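Local coordinates for cortical-lytic enzyme (Bacillus cereus, PDB 4S3J), which cleaves partially degraded cortex peptidoglycan as an N-acetylglucosaminidase when spores germinate, recognising the muramic acid delta-lactam specific to spore peptidoglycan, at residues I5-S10 with D386-Q391; V57-S62 with L89-Q94. All blocks are in the same frame, centred on the assembly; numbering follows the deposited sequence.

Contact 1 (5-10 with 386-391) joins the first LysM domain to the glycosyl hydrolase family 18 TIM barrel, whereas contact 2 (57-62 with 89-94) lies inside the second LysM domain and is nested in the long loop that contact 1 closes. Their centres are about 13 Å apart, on the same side of the chain's centre. They meet through Q58: its OE1 lies 3.1 Å from T7 N, a probable hydrogen bond that ties the two LysM repeats together, and its CG packs 3.3 Å from I5 O. Both lie away from the proposed proton donor, E220, contact 1 at the LysM-barrel junction and contact 2 within its LysM domain.

Contact 1 (I5-S10 with D386-Q391); sequences IVTVRS and DARSIQ
The first strand of the N-terminal LysM domain lies against the start of helix 387-400 of the TIM barrel, and I5 and T7 make the contact with A387, R388 and Q391. The axes of strand 5-7 and helix 387-391 approach to 9.6 Å at an angle of 137°. No direct hydrogen bond spans the interface. I5 reaches furthest toward the helix: with chi1 at -62° and the chain extended beyond CG1, its CD1 comes to 3.4 Å from A387 O and 3.8 Å from Q391 CB, while CG1 and CD1 together cover the A387 methyl. Its other branch, CG2, rests 4.1 Å from R388 CG, on the aliphatic part of that side chain. L420 of helix 415-424 also touches both I5 and A387, extending this apolar patch.

Further along the strand the contact turns polar. T7 and R388 cross at about a right angle, with T7 OG1 still 3.6 Å from NH1, and water 1 closes the gap at the guanidinium edge, accepting from NH1 at 2.9 Å and hydrogen-bonded to T7 OG1. R388 is held by its own helix end. The bend at chi3 (-67°) swings the guanidinium back to D386, where NE and NH2 both grip OD2 side-on; the salt bridge from NH2 is 2.8 Å long and lies close to the guanidinium plane. The second carboxylate oxygen of D386, OD1, accepts weak bonds from R388 N and S389 N, and S389 OG receives a weak bond from D386 N in return. One aspartate thus caps the helix and fixes the rotation of the arginine that meets T7 through water 1. This reciprocal pairing of D386 with S389 is a capping box, here opening a helix on the outside of a family 18 TIM barrel.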
loop_
_atom_site.group_PDB
_atom_site.type_symbol
_atom_site.label_atom_id
_atom_site.label_comp_id
_atom_site.label_asym_id
_atom_site.label_seq_id
_atom_site.Cartn_x
_atom_site.Cartn_y
_atom_site.Cartn_z
ATOM N N ILE A 5 15.713 4.768 9.906
ATOM C CA ILE A 5 15.119 6.012 9.441
ATOM C C ILE A 5 15.714 7.195 10.236
ATOM O O ILE A 5 15.886 7.115 11.459
ATOM C CB ILE A 5 13.598 5.974 9.621
ATOM C CG1 ILE A 5 13.000 4.855 8.773
ATOM C CG2 ILE A 5 12.981 7.317 9.231
ATOM C CD1 ILE A 5 11.564 4.504 9.152
ATOM N N VAL A 6 16.081 8.265 9.536
ATOM C CA VAL A 6 16.571 9.506 10.145
ATOM C C VAL A 6 15.762 10.680 9.576
ATOM O O VAL A 6 15.574 10.768 8.357
ATOM C CB VAL A 6 18.070 9.735 9.874
ATOM C CG1 VAL A 6 18.533 11.073 10.450
ATOM C CG2 VAL A 6 18.878 8.616 10.487
ATOM N N THR A 7 15.306 11.579 10.444
ATOM C CA THR A 7 14.612 12.786 9.998
ATOM C C THR A 7 15.612 13.921 9.825
ATOM O O THR A 7 16.411 14.197 10.727
ATOM C CB THR A 7 13.515 13.205 11.007
ATOM O OG1 THR A 7 12.524 12.184 11.090
ATOM C CG2 THR A 7 12.801 14.472 10.583
ATOM N N VAL A 8 15.571 14.559 8.656
ATOM C CA VAL A 8 16.466 15.658 8.318
ATOM C C VAL A 8 16.218 16.862 9.241
ATOM O O VAL A 8 15.080 17.216 9.551
ATOM C CB VAL A 8 16.276 16.060 6.838
ATOM C CG1 VAL A 8 17.034 17.340 6.486
ATOM C CG2 VAL A 8 16.716 14.913 5.916
ATOM N N ARG A 9 17.313 17.418 9.738
ATOM C CA ARG A 9 17.315 18.612 10.605
ATOM C C ARG A 9 17.990 19.772 9.875
ATOM O O ARG A 9 18.720 19.579 8.892
ATOM C CB ARG A 9 18.012 18.317 11.920
ATOM C CG ARG A 9 17.238 17.278 12.732
ATOM C CD ARG A 9 17.842 16.936 14.090
ATOM N NE ARG A 9 19.277 16.710 14.060
ATOM C CZ ARG A 9 19.997 16.425 15.138
ATOM N NH1 ARG A 9 19.408 16.335 16.324
ATOM N NH2 ARG A 9 21.305 16.235 15.038
ATOM N N SER A 10 17.785 20.974 10.407
ATOM C CA SER A 10 18.354 22.191 9.825
ATOM C C SER A 10 19.858 22.079 9.595
ATOM O O SER A 10 20.611 21.735 10.505
ATOM C CB SER A 10 18.107 23.378 10.762
ATOM O OG SER A 10 16.731 23.512 11.071
ATOM N N ASP A 386 5.548 8.720 3.836
ATOM C CA ASP A 386 7.011 8.649 3.852
ATOM C C ASP A 386 7.485 7.480 4.713
ATOM O O ASP A 386 6.674 6.674 5.185
ATOM C CB ASP A 386 7.671 9.972 4.314
ATOM C CG ASP A 386 7.505 10.278 5.809
ATOM O OD1 ASP A 386 7.040 9.430 6.598
ATOM O OD2 ASP A 386 7.895 11.413 6.203
ATOM N N ALA A 387 8.805 7.375 4.904
ATOM C CA ALA A 387 9.362 6.206 5.573
ATOM C C ALA A 387 8.824 6.020 6.999
ATOM O O ALA A 387 8.651 4.875 7.465
ATOM C CB ALA A 387 10.887 6.285 5.585
ATOM N N ARG A 388 8.571 7.126 7.693
ATOM C CA ARG A 388 8.077 7.057 9.063
ATOM C C ARG A 388 6.704 6.398 9.123
ATOM O O ARG A 388 6.478 5.497 9.950
ATOM C CB ARG A 388 8.005 8.453 9.692
ATOM C CG ARG A 388 9.390 9.086 9.889
ATOM C CD ARG A 388 9.311 10.548 10.268
ATOM N NE ARG A 388 8.780 11.382 9.185
ATOM C CZ ARG A 388 8.777 12.714 9.198
ATOM N NH1 ARG A 388 9.284 13.368 10.234
ATOM N NH2 ARG A 388 8.271 13.388 8.169
ATOM N N SER A 389 5.773 6.869 8.287
ATOM C CA SER A 389 4.396 6.385 8.388
ATOM C C SER A 389 4.305 4.968 7.822
ATOM O O SER A 389 3.569 4.141 8.359
ATOM C CB SER A 389 3.354 7.370 7.732
ATOM O OG SER A 389 3.437 7.764 6.323
ATOM N N ILE A 390 5.081 4.638 6.802
ATOM C CA ILE A 390 5.083 3.250 6.312
ATOM C C ILE A 390 5.649 2.300 7.385
ATOM O O ILE A 390 5.126 1.201 7.592
ATOM C CB ILE A 390 5.877 3.105 4.992
ATOM C CG1 ILE A 390 5.099 3.773 3.850
ATOM C CG2 ILE A 390 6.116 1.647 4.636
ATOM C CD1 ILE A 390 3.775 3.046 3.472
ATOM N N GLN A 391 6.686 2.715 8.108
ATOM C CA GLN A 391 7.170 1.886 9.215
ATOM C C GLN A 391 6.088 1.691 10.283
ATOM O O GLN A 391 5.926 0.581 10.804
ATOM C CB GLN A 391 8.443 2.481 9.824
ATOM C CG GLN A 391 9.105 1.595 10.884
ATOM C CD GLN A 391 9.543 0.246 10.346
ATOM O OE1 GLN A 391 10.437 0.157 9.502
ATOM N NE2 GLN A 391 8.887 -0.820 10.809
HETATM O O HOH W 1 10.420 12.810 12.801
#

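Contact 2 (V57-S62 with L89-Q94)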
loop_
_atom_site.group_PDB
_atom_site.type_symbol
_atom_site.label_atom_id
_atom_site.label_comp_id
_atom_site.label_asym_id
_atom_site.label_seq_id
_atom_site.Cartn_x
_atom_site.Cartn_y
_atom_site.Cartn_z
ATOM N N VAL A 57 18.120 7.253 18.428
ATOM C CA VAL A 57 16.716 7.526 18.712
ATOM C C VAL A 57 16.183 8.731 17.928
ATOM O O VAL A 57 16.842 9.772 17.783
ATOM C CB VAL A 57 16.521 7.724 20.251
ATOM C CG1 VAL A 57 15.157 8.312 20.575
ATOM C CG2 VAL A 57 16.738 6.398 20.999
ATOM N N GLN A 58 14.994 8.547 17.382
ATOM C CA GLN A 58 14.317 9.561 16.580
ATOM C C GLN A 58 13.149 10.198 17.339
ATOM O O GLN A 58 12.637 9.619 18.289
ATOM C CB GLN A 58 13.801 8.928 15.286
ATOM C CG GLN A 58 14.894 8.370 14.402
ATOM C CD GLN A 58 15.850 9.436 13.969
ATOM O OE1 GLN A 58 15.452 10.408 13.310
ATOM N NE2 GLN A 58 17.125 9.299 14.366
ATOM N N PRO A 59 12.693 11.368 16.880
ATOM C CA PRO A 59 11.534 11.992 17.533
ATOM C C PRO A 59 10.319 11.074 17.611
ATOM O O PRO A 59 9.911 10.449 16.616
ATOM C CB PRO A 59 11.248 13.210 16.654
ATOM C CG PRO A 59 12.559 13.513 15.969
ATOM C CD PRO A 59 13.273 12.208 15.815
ATOM N N GLY A 60 9.738 10.994 18.809
ATOM C CA GLY A 60 8.561 10.176 19.061
ATOM C C GLY A 60 8.813 8.696 19.328
ATOM O O GLY A 60 7.887 7.943 19.643
ATOM N N ASP A 61 10.066 8.260 19.243
ATOM C CA ASP A 61 10.382 6.855 19.481
ATOM C C ASP A 61 10.054 6.430 20.911
ATOM O O ASP A 61 10.122 7.221 21.854
ATOM C CB ASP A 61 11.872 6.581 19.252
ATOM C CG ASP A 61 12.202 6.130 17.841
ATOM O OD1 ASP A 61 11.315 5.666 17.096
ATOM O OD2 ASP A 61 13.388 6.244 17.480
ATOM N N SER A 62 9.750 5.146 21.043
ATOM C CA SER A 62 9.642 4.468 22.317
ATOM C C SER A 62 10.392 3.165 22.175
ATOM O O SER A 62 10.647 2.717 21.052
ATOM C CB SER A 62 8.180 4.214 22.671
ATOM O OG SER A 62 7.582 3.345 21.709
ATOM N N LEU A 89 13.254 8.202 26.478
ATOM C CA LEU A 89 14.321 8.358 25.496
ATOM C C LEU A 89 14.497 9.825 25.083
ATOM O O LEU A 89 13.601 10.642 25.259
ATOM C CB LEU A 89 14.027 7.486 24.267
ATOM C CG LEU A 89 13.712 6.016 24.555
ATOM C CD1 LEU A 89 13.437 5.293 23.265
ATOM C CD2 LEU A 89 14.841 5.332 25.300
ATOM N N HIS A 90 15.659 10.149 24.527
ATOM C CA HIS A 90 15.882 11.468 23.950
ATOM C C HIS A 90 16.484 11.318 22.558
ATOM O O HIS A 90 17.171 10.331 22.265
ATOM C CB HIS A 90 16.783 12.327 24.846
ATOM C CG HIS A 90 18.165 11.775 25.031
ATOM N ND1 HIS A 90 18.498 10.941 26.085
ATOM C CD2 HIS A 90 19.292 11.939 24.311
ATOM C CE1 HIS A 90 19.771 10.615 25.990
ATOM N NE2 HIS A 90 20.285 11.204 24.927
ATOM N N VAL A 91 16.198 12.280 21.694
ATOM C CA VAL A 91 16.667 12.222 20.306
ATOM C C VAL A 91 18.190 12.191 20.266
ATOM O O VAL A 91 18.857 12.987 20.928
ATOM C CB VAL A 91 16.137 13.414 19.482
ATOM C CG1 VAL A 91 16.759 13.444 18.085
ATOM C CG2 VAL A 91 14.630 13.319 19.367
ATOM N N GLY A 92 18.727 11.247 19.496
ATOM C CA GLY A 92 20.164 11.068 19.373
ATOM C C GLY A 92 20.743 10.024 20.303
ATOM O O GLY A 92 21.884 9.609 20.135
ATOM N N GLN A 93 19.956 9.601 21.282
ATOM C CA GLN A 93 20.381 8.549 22.207
ATOM C C GLN A 93 20.769 7.299 21.432
ATOM O O GLN A 93 20.029 6.850 20.555
ATOM C CB GLN A 93 19.247 8.231 23.186
ATOM C CG GLN A 93 19.589 7.239 24.268
ATOM C CD GLN A 93 18.457 7.037 25.248
ATOM O OE1 GLN A 93 17.504 7.813 25.280
ATOM N NE2 GLN A 93 18.555 5.996 26.055
ATOM N N GLN A 94 21.915 6.728 21.762
ATOM C CA GLN A 94 22.403 5.535 21.097
ATOM C C GLN A 94 21.929 4.270 21.793
ATOM O O GLN A 94 22.129 4.115 22.999
ATOM C CB GLN A 94 23.931 5.555 21.047
ATOM C CG GLN A 94 24.551 4.304 20.464
ATOM C CD GLN A 94 26.061 4.322 20.520
ATOM O OE1 GLN A 94 26.649 4.957 21.397
ATOM N NE2 GLN A 94 26.696 3.545 19.650
#
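V57 follows directly on strand 54-56 and carries the backbone pairing with 89-94, the segment that leads back into strand 94-96; these two antiparallel strands belong to the beta-alpha-alpha-beta fold of a LysM domain. V57 N donates to Q93 O at 2.9 Å, and V57 O accepts from G92 N at the same length. V91 CA adds a CA-H...O contact to V57 O. The buried V57 side chain faces the partner segment: CG1, anti to the backbone N (chi1 167°), lies 3.3 Å from H90 O and against L89 CB, while CG2 packs alongside Q93 CB.

Q58 opens a type II turn ending at D61. Its side chain turns from the partner segment to Y56 O and T7 N, while its backbone N donates to D61 OD2, entering from above the carboxylate plane. At P59 the contact is with V91 alone: V91 CG2 sits 3.7 Å from P59 N and touches CG and CD of the ring as the two side chains cross obliquely. G60 takes the positive phi of the turn. D61 OD2 has a second partner in Y55 OH, so one carboxylate oxygen joins the turn to the preceding strand. S62 N-caps helix 63-70 through R65 N, and L89 CD1 packs against the S62 backbone, 3.9 Å from its C; I66 also meets L89.

The facing segment has a type II turn of its own, H90 to Q93, with G92 at positive phi. Q93 CB lies over one face of the H90 ring, near its rim and 3.6 Å above the plane. Beyond CG the Q93 chain is extended and carries OE1 to H90 N, from which it accepts at 3.1 Å in the carbonyl plane.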